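Local coordinates for ankyrin repeat domain protein (Legionella pneumophila subsp. pneumophila, PDB 6MCA) that is a bacterial effector with ankyrin repeats and a cysteine protease-like region that interacts with host LARP7, a component of the 7SK snRNP complex, at residues 322-325 with 326-330; 284-288 with 289-293; 345-348 with 349-353. All blocks are in the same frame, centred on the assembly; numbering follows the deposited sequence.

Interaction 1: residues 322-325 with 326-330; sequences HQMI and NQQLG
M324 and Q328 lie side by side, one helical turn apart and pointing the same way. A bend at chi3 of M324 carries its methyl CE to 3.7 Å from Q328 NE2. Q328 CG, set beside its own backbone N (chi1 -68°), packs 3.2 Å from M324 O, the carbonyl that also takes the Q328 N-H (N to O, 2.9 Å). Q323 and Q327 make a second side-by-side pair, but a looser one. Q323 NE2 comes no nearer than 4.1 Å to Q327 CB, the two amide planes stand 89° apart, and Q323 OE1 is bonded instead to R319. N326 folds back on the turn before it, bringing OD1 to 3.5 Å from H322 C. On the buried face, L329 CB rests 3.4 Å from I325 O while L329 N bonds that same oxygen at 2.9 Å. I325 and L329 then meet F307 of helix 305-312, which Q328 also touches, and W277 of strand 276-280. G330 leaves the helix with positive phi and leads into strand 331-337. Q323 and Q327 on the outer side, with I325 and L329 turned inward, mark the last turns of an amphipathic helix laid on an antiparallel sheet.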
loop_
_atom_site.group_PDB
_atom_site.type_symbol
_atom_site.label_atom_id
_atom_site.label_comp_id
_atom_site.label_asym_id
_atom_site.label_seq_id
_atom_site.Cartn_x
_atom_site.Cartn_y
_atom_site.Cartn_z
ATOM N N HIS A 322 21.603 -8.725 5.248
ATOM C CA HIS A 322 21.643 -10.106 5.705
ATOM C C HIS A 322 22.915 -10.468 6.459
ATOM O O HIS A 322 23.063 -11.624 6.867
ATOM C CB HIS A 322 21.454 -11.058 4.519
ATOM C CG HIS A 322 20.053 -11.084 3.991
ATOM N ND1 HIS A 322 19.036 -11.768 4.620
ATOM C CD2 HIS A 322 19.500 -10.505 2.900
ATOM C CE1 HIS A 322 17.915 -11.612 3.937
ATOM N NE2 HIS A 322 18.170 -10.849 2.889
ATOM N N GLN A 323 23.829 -9.521 6.675
ATOM C CA GLN A 323 25.061 -9.847 7.382
ATOM C C GLN A 323 25.669 -8.645 8.095
ATOM O O GLN A 323 26.019 -8.736 9.277
ATOM C CB GLN A 323 26.083 -10.447 6.413
ATOM C CG GLN A 323 27.358 -10.926 7.085
ATOM C CD GLN A 323 28.448 -9.874 7.092
ATOM O OE1 GLN A 323 28.789 -9.311 6.050
ATOM N NE2 GLN A 323 29.000 -9.601 8.268
ATOM N N MET A 324 25.811 -7.521 7.386
ATOM C CA MET A 324 26.494 -6.363 7.962
ATOM C C MET A 324 25.783 -5.856 9.210
ATOM O O MET A 324 26.432 -5.518 10.209
ATOM C CB MET A 324 26.608 -5.248 6.922
ATOM C CG MET A 324 27.568 -5.549 5.783
ATOM S SD MET A 324 27.755 -4.159 4.645
ATOM C CE MET A 324 28.218 -2.853 5.780
ATOM N N ILE A 325 24.449 -5.797 9.177
ATOM C CA ILE A 325 23.714 -5.283 10.328
ATOM C C ILE A 325 23.804 -6.247 11.505
ATOM O O ILE A 325 23.824 -5.816 12.666
ATOM C CB ILE A 325 22.253 -4.978 9.946
ATOM C CG1 ILE A 325 21.520 -6.250 9.515
ATOM C CG2 ILE A 325 22.201 -3.934 8.838
ATOM C CD1 ILE A 325 20.031 -6.059 9.327
ATOM N N ASN A 326 23.867 -7.555 11.237
ATOM C CA ASN A 326 24.059 -8.523 12.314
ATOM C C ASN A 326 25.363 -8.263 13.053
ATOM O O ASN A 326 25.414 -8.337 14.287
ATOM C CB ASN A 326 24.042 -9.946 11.755
ATOM C CG ASN A 326 22.770 -10.262 11.000
ATOM O OD1 ASN A 326 22.543 -9.754 9.902
ATOM N ND2 ASN A 326 21.932 -11.114 11.581
ATOM N N GLN A 327 26.427 -7.948 12.312
ATOM C CA GLN A 327 27.716 -7.679 12.938
ATOM C C GLN A 327 27.716 -6.329 13.646
ATOM O O GLN A 327 28.273 -6.199 14.742
ATOM C CB GLN A 327 28.824 -7.735 11.887
ATOM C CG GLN A 327 30.150 -7.162 12.347
ATOM C CD GLN A 327 31.290 -8.145 12.190
ATOM O OE1 GLN A 327 31.081 -9.300 11.818
ATOM N NE2 GLN A 327 32.505 -7.690 12.468
ATOM N N GLN A 328 27.097 -5.315 13.039
ATOM C CA GLN A 328 27.116 -3.980 13.631
ATOM C C GLN A 328 26.311 -3.935 14.925
ATOM O O GLN A 328 26.769 -3.383 15.932
ATOM C CB GLN A 328 26.594 -2.950 12.628
ATOM C CG GLN A 328 27.512 -2.736 11.432
ATOM C CD GLN A 328 26.937 -1.769 10.416
ATOM O OE1 GLN A 328 26.020 -1.002 10.716
ATOM N NE2 GLN A 328 27.475 -1.797 9.201
ATOM N N LEU A 329 25.111 -4.514 14.921
ATOM C CA LEU A 329 24.257 -4.506 16.100
ATOM C C LEU A 329 24.550 -5.646 17.066
ATOM O O LEU A 329 24.014 -5.643 18.180
ATOM C CB LEU A 329 22.780 -4.565 15.689
ATOM C CG LEU A 329 22.291 -3.516 14.688
ATOM C CD1 LEU A 329 20.809 -3.705 14.401
ATOM C CD2 LEU A 329 22.566 -2.112 15.200
ATOM N N GLY A 330 25.384 -6.609 16.678
ATOM C CA GLY A 330 25.643 -7.764 17.515
ATOM C C GLY A 330 24.389 -8.580 17.748
ATOM O O GLY A 330 24.008 -8.838 18.894
#

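Interaction 2: residues 284-288 with 289-293; sequences ENSLQ and EGSVN
N285 overlaps the carboxylate end of E289, its ND2 donating to E289 OE1 across a single helical turn. The modelled separation of 2.4 Å is too short to be taken literally, so the strength of this bond is doubtful. The pair sits at the short helix 286-289, in the connection between two neighbouring antiparallel strands of the five-stranded sheet, 276-280 and 292-297. N285 has CG opposite its backbone N (chi1 -174°), which swings the amide over toward E289; the amide and carboxylate planes are turned 70° against each other. E289 OE1 also forms a salt bridge with K279, which probably favours the carboxylate's negative charge. N285 contributes its main chain too: N285 O accepts from Q288 N and, at 3.0 Å, from E289 N. One residue on, S286 O receives G290 N at 2.8 Å, with the donor well above the carbonyl plane. S286 CA-H returns a weak contact to G290 O at 3.4 Å. A water donates to G290 O at 2.7 Å and accepts from N285 ND2 at 2.9 Å, bridging the two. The methylene CB of S286 lies 3.7 Å from S291 OG, while the hydroxyls go elsewhere, S286 OG to G283 and S341, S291 OG to the carbonyl of I339. G290, with positive phi, ends the helix and turns the chain toward the strand. There N293 reaches back, its ND2 3.2 Å from E289 O, with that oxygen in the plane of the N293 amide but the donor 58° out of the E289 carbonyl plane.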
loop_
_atom_site.group_PDB
_atom_site.type_symbol
_atom_site.label_atom_id
_atom_site.label_comp_id
_atom_site.label_asym_id
_atom_site.label_seq_id
_atom_site.Cartn_x
_atom_site.Cartn_y
_atom_site.Cartn_z
ATOM N N GLU A 284 12.414 -16.196 -0.867
ATOM C CA GLU A 284 13.427 -17.221 -1.111
ATOM C C GLU A 284 14.315 -17.436 0.110
ATOM O O GLU A 284 14.636 -18.580 0.460
ATOM C CB GLU A 284 14.268 -16.831 -2.328
ATOM C CG GLU A 284 15.673 -17.411 -2.344
ATOM C CD GLU A 284 15.788 -18.641 -3.224
ATOM O OE1 GLU A 284 14.868 -18.885 -4.032
ATOM O OE2 GLU A 284 16.802 -19.360 -3.109
ATOM N N ASN A 285 14.709 -16.348 0.778
ATOM C CA ASN A 285 15.616 -16.450 1.919
ATOM C C ASN A 285 15.060 -17.358 3.011
ATOM O O ASN A 285 15.832 -17.984 3.748
ATOM C CB ASN A 285 15.904 -15.056 2.478
ATOM C CG ASN A 285 16.958 -15.069 3.569
ATOM O OD1 ASN A 285 18.128 -15.352 3.314
ATOM N ND2 ASN A 285 16.547 -14.754 4.792
ATOM N N SER A 286 13.732 -17.455 3.121
ATOM C CA SER A 286 13.127 -18.295 4.149
ATOM C C SER A 286 13.495 -19.764 3.991
ATOM O O SER A 286 13.396 -20.523 4.961
ATOM C CB SER A 286 11.605 -18.135 4.137
ATOM O OG SER A 286 11.037 -18.696 2.966
ATOM N N LEU A 287 13.917 -20.185 2.795
ATOM C CA LEU A 287 14.355 -21.566 2.624
ATOM C C LEU A 287 15.634 -21.848 3.402
ATOM O O LEU A 287 15.861 -22.987 3.827
ATOM C CB LEU A 287 14.553 -21.879 1.141
ATOM C CG LEU A 287 13.295 -21.798 0.273
ATOM C CD1 LEU A 287 13.655 -21.785 -1.204
ATOM C CD2 LEU A 287 12.352 -22.947 0.593
ATOM N N GLN A 288 16.469 -20.830 3.606
ATOM C CA GLN A 288 17.706 -20.987 4.358
ATOM C C GLN A 288 17.548 -20.592 5.820
ATOM O O GLN A 288 18.100 -21.255 6.703
ATOM C CB GLN A 288 18.816 -20.147 3.718
ATOM C CG GLN A 288 19.259 -20.631 2.351
ATOM C CD GLN A 288 20.722 -21.025 2.319
ATOM O OE1 GLN A 288 21.583 -20.297 2.813
ATOM N NE2 GLN A 288 21.012 -22.176 1.724
ATOM N N GLU A 289 16.803 -19.520 6.090
ATOM C CA GLU A 289 16.730 -18.939 7.422
ATOM C C GLU A 289 15.406 -19.171 8.128
ATOM O O GLU A 289 15.344 -18.989 9.347
ATOM C CB GLU A 289 16.984 -17.425 7.352
ATOM C CG GLU A 289 18.391 -17.014 6.997
ATOM C CD GLU A 289 18.608 -15.538 7.256
ATOM O OE1 GLU A 289 17.677 -14.761 6.965
ATOM O OE2 GLU A 289 19.689 -15.154 7.751
ATOM N N GLY A 290 14.361 -19.566 7.414
ATOM C CA GLY A 290 13.016 -19.446 7.927
ATOM C C GLY A 290 12.486 -18.041 7.712
ATOM O O GLY A 290 13.203 -17.119 7.319
ATOM N N SER A 291 11.193 -17.871 7.987
ATOM C CA SER A 291 10.539 -16.616 7.635
ATOM C C SER A 291 10.855 -15.501 8.623
ATOM O O SER A 291 11.117 -14.366 8.210
ATOM C CB SER A 291 9.028 -16.821 7.538
ATOM O OG SER A 291 8.678 -17.489 6.340
ATOM N N VAL A 292 10.825 -15.789 9.923
ATOM C CA VAL A 292 10.875 -14.756 10.953
ATOM C C VAL A 292 11.906 -15.143 12.001
ATOM O O VAL A 292 11.741 -16.159 12.692
ATOM C CB VAL A 292 9.504 -14.541 11.615
ATOM C CG1 VAL A 292 9.657 -13.698 12.869
ATOM C CG2 VAL A 292 8.537 -13.896 10.635
ATOM N N ASN A 293 12.937 -14.311 12.152
ATOM C CA ASN A 293 13.985 -14.523 13.145
ATOM C C ASN A 293 14.048 -13.343 14.107
ATOM O O ASN A 293 13.982 -12.183 13.688
ATOM C CB ASN A 293 15.349 -14.723 12.478
ATOM C CG ASN A 293 15.452 -16.047 11.751
ATOM O OD1 ASN A 293 15.727 -17.081 12.361
ATOM N ND2 ASN A 293 15.231 -16.025 10.443
HETATM O O HOH W 1 13.864 -14.901 5.994
#

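Interaction 3: residues 345-348 with 349-353; sequences GNCS and WANVQ
C347 O holds the N-H of N351 with a 2.8 Å bond to N351 N, nearly in line with the carbonyl. The N351 side chain leans over the same carbonyl, and its ND2 comes 3.5 Å from C347 SG, which is turned between its own backbone N and carbonyl carbon (chi1 62°). N351 is held at both ends from outside, OD1 by R282 N and ND2 by A267 O. Ahead of the helix, N346 OD1 receives S348 N at 3.2 Å and S348 OG at 2.8 Å, both from one face of its amide. This Asx turn caps the start of helix 348-353. Two waters extend the cap, linking N346 O to W349 N and to A350 N. A cysteine at the head of a helix packed on an antiparallel sheet recalls papain-like proteases, consistent with the cysteine protease-like character of this effector. Further along, V352 CG2 packs 3.2 Å from S348 O, which accepts V352 N at 2.9 Å. Q353 folds back along the helix so that NE2 stands 3.2 Å above the centre of the W349 ring and donates to W349 O at 3.3 Å; the W349 ring also stacks with H161.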
loop_
_atom_site.group_PDB
_atom_site.type_symbol
_atom_site.label_atom_id
_atom_site.label_comp_id
_atom_site.label_asym_id
_atom_site.label_seq_id
_atom_site.Cartn_x
_atom_site.Cartn_y
_atom_site.Cartn_z
ATOM N N GLY A 345 5.497 -15.699 -6.541
ATOM C CA GLY A 345 5.061 -14.321 -6.622
ATOM C C GLY A 345 5.947 -13.365 -5.835
ATOM O O GLY A 345 7.119 -13.630 -5.552
ATOM N N ASN A 346 5.354 -12.227 -5.484
ATOM C CA ASN A 346 6.030 -11.179 -4.732
ATOM C C ASN A 346 5.623 -11.283 -3.267
ATOM O O ASN A 346 4.430 -11.238 -2.945
ATOM C CB ASN A 346 5.687 -9.800 -5.297
ATOM C CG ASN A 346 6.630 -8.716 -4.813
ATOM O OD1 ASN A 346 7.369 -8.903 -3.845
ATOM N ND2 ASN A 346 6.610 -7.573 -5.488
ATOM N N CYS A 347 6.612 -11.417 -2.387
ATOM C CA CYS A 347 6.375 -11.634 -0.966
ATOM C C CYS A 347 6.331 -10.343 -0.158
ATOM O O CYS A 347 6.186 -10.408 1.068
ATOM C CB CYS A 347 7.460 -12.549 -0.392
ATOM S SG CYS A 347 9.127 -11.857 -0.511
ATOM N N SER A 348 6.455 -9.182 -0.807
ATOM C CA SER A 348 6.518 -7.919 -0.076
ATOM C C SER A 348 5.260 -7.699 0.757
ATOM O O SER A 348 5.338 -7.333 1.939
ATOM C CB SER A 348 6.726 -6.764 -1.056
ATOM O OG SER A 348 7.857 -6.987 -1.879
ATOM N N TRP A 349 4.090 -7.920 0.155
ATOM C CA TRP A 349 2.836 -7.754 0.883
ATOM C C TRP A 349 2.786 -8.667 2.100
ATOM O O TRP A 349 2.463 -8.224 3.208
ATOM C CB TRP A 349 1.649 -8.026 -0.041
ATOM C CG TRP A 349 0.337 -8.064 0.682
ATOM C CD1 TRP A 349 -0.294 -9.168 1.180
ATOM C CD2 TRP A 349 -0.505 -6.947 0.994
ATOM N NE1 TRP A 349 -1.476 -8.808 1.781
ATOM C CE2 TRP A 349 -1.629 -7.449 1.680
ATOM C CE3 TRP A 349 -0.418 -5.571 0.757
ATOM C CZ2 TRP A 349 -2.658 -6.625 2.132
ATOM C CZ3 TRP A 349 -1.441 -4.755 1.208
ATOM C CH2 TRP A 349 -2.545 -5.284 1.887
ATOM N N ALA A 350 3.105 -9.951 1.911
ATOM C CA ALA A 350 3.088 -10.893 3.025
ATOM C C ALA A 350 4.110 -10.510 4.088
ATOM O O ALA A 350 3.859 -10.667 5.289
ATOM C CB ALA A 350 3.345 -12.311 2.517
ATOM N N ASN A 351 5.270 -10.001 3.663
ATOM C CA ASN A 351 6.280 -9.564 4.621
ATOM C C ASN A 351 5.762 -8.419 5.479
ATOM O O ASN A 351 6.002 -8.385 6.692
ATOM C CB ASN A 351 7.559 -9.151 3.891
ATOM C CG ASN A 351 8.353 -10.340 3.386
ATOM O OD1 ASN A 351 8.116 -11.477 3.792
ATOM N ND2 ASN A 351 9.304 -10.081 2.495
ATOM N N VAL A 352 5.044 -7.472 4.871
ATOM C CA VAL A 352 4.486 -6.370 5.651
ATOM C C VAL A 352 3.374 -6.871 6.567
ATOM O O VAL A 352 3.262 -6.438 7.720
ATOM C CB VAL A 352 3.997 -5.243 4.724
ATOM C CG1 VAL A 352 3.412 -4.104 5.545
ATOM C CG2 VAL A 352 5.139 -4.739 3.857
ATOM N N GLN A 353 2.537 -7.793 6.075
ATOM C CA GLN A 353 1.466 -8.333 6.910
ATOM C C GLN A 353 2.024 -9.036 8.141
ATOM O O GLN A 353 1.481 -8.898 9.244
ATOM C CB GLN A 353 0.588 -9.303 6.114
ATOM C CG GLN A 353 -0.027 -8.748 4.843
ATOM C CD GLN A 353 -0.607 -7.362 5.022
ATOM O OE1 GLN A 353 -1.549 -7.163 5.789
ATOM N NE2 GLN A 353 -0.046 -6.393 4.308
HETATM O O HOH W 2 3.813 -8.502 -2.646
HETATM O O HOH W 3 2.997 -10.921 -0.830
#

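In the fold
Interactions 1 and 2 meet directly: H322 of helix 318-329 packs on N285 and E289, and K279 of strand 276-280 bonds both H322 and E289. These two contacts are partly buried and lie further from the chain's centre than interaction 3; 1 joins helix to sheet by I325 and L329, with Q327 exposed, and 2 sits in the turn between adjacent strands, where an amide, a carboxylate and a water meet. Interaction 3 is buried, its centre about 11 Å from that of the chain, and its polar groups are met by capping bonds, waters and backbone atoms. It touches neither of the others but shares the sheet through strand 266-273, and R282, which holds N351, also touches S291 of interaction 2.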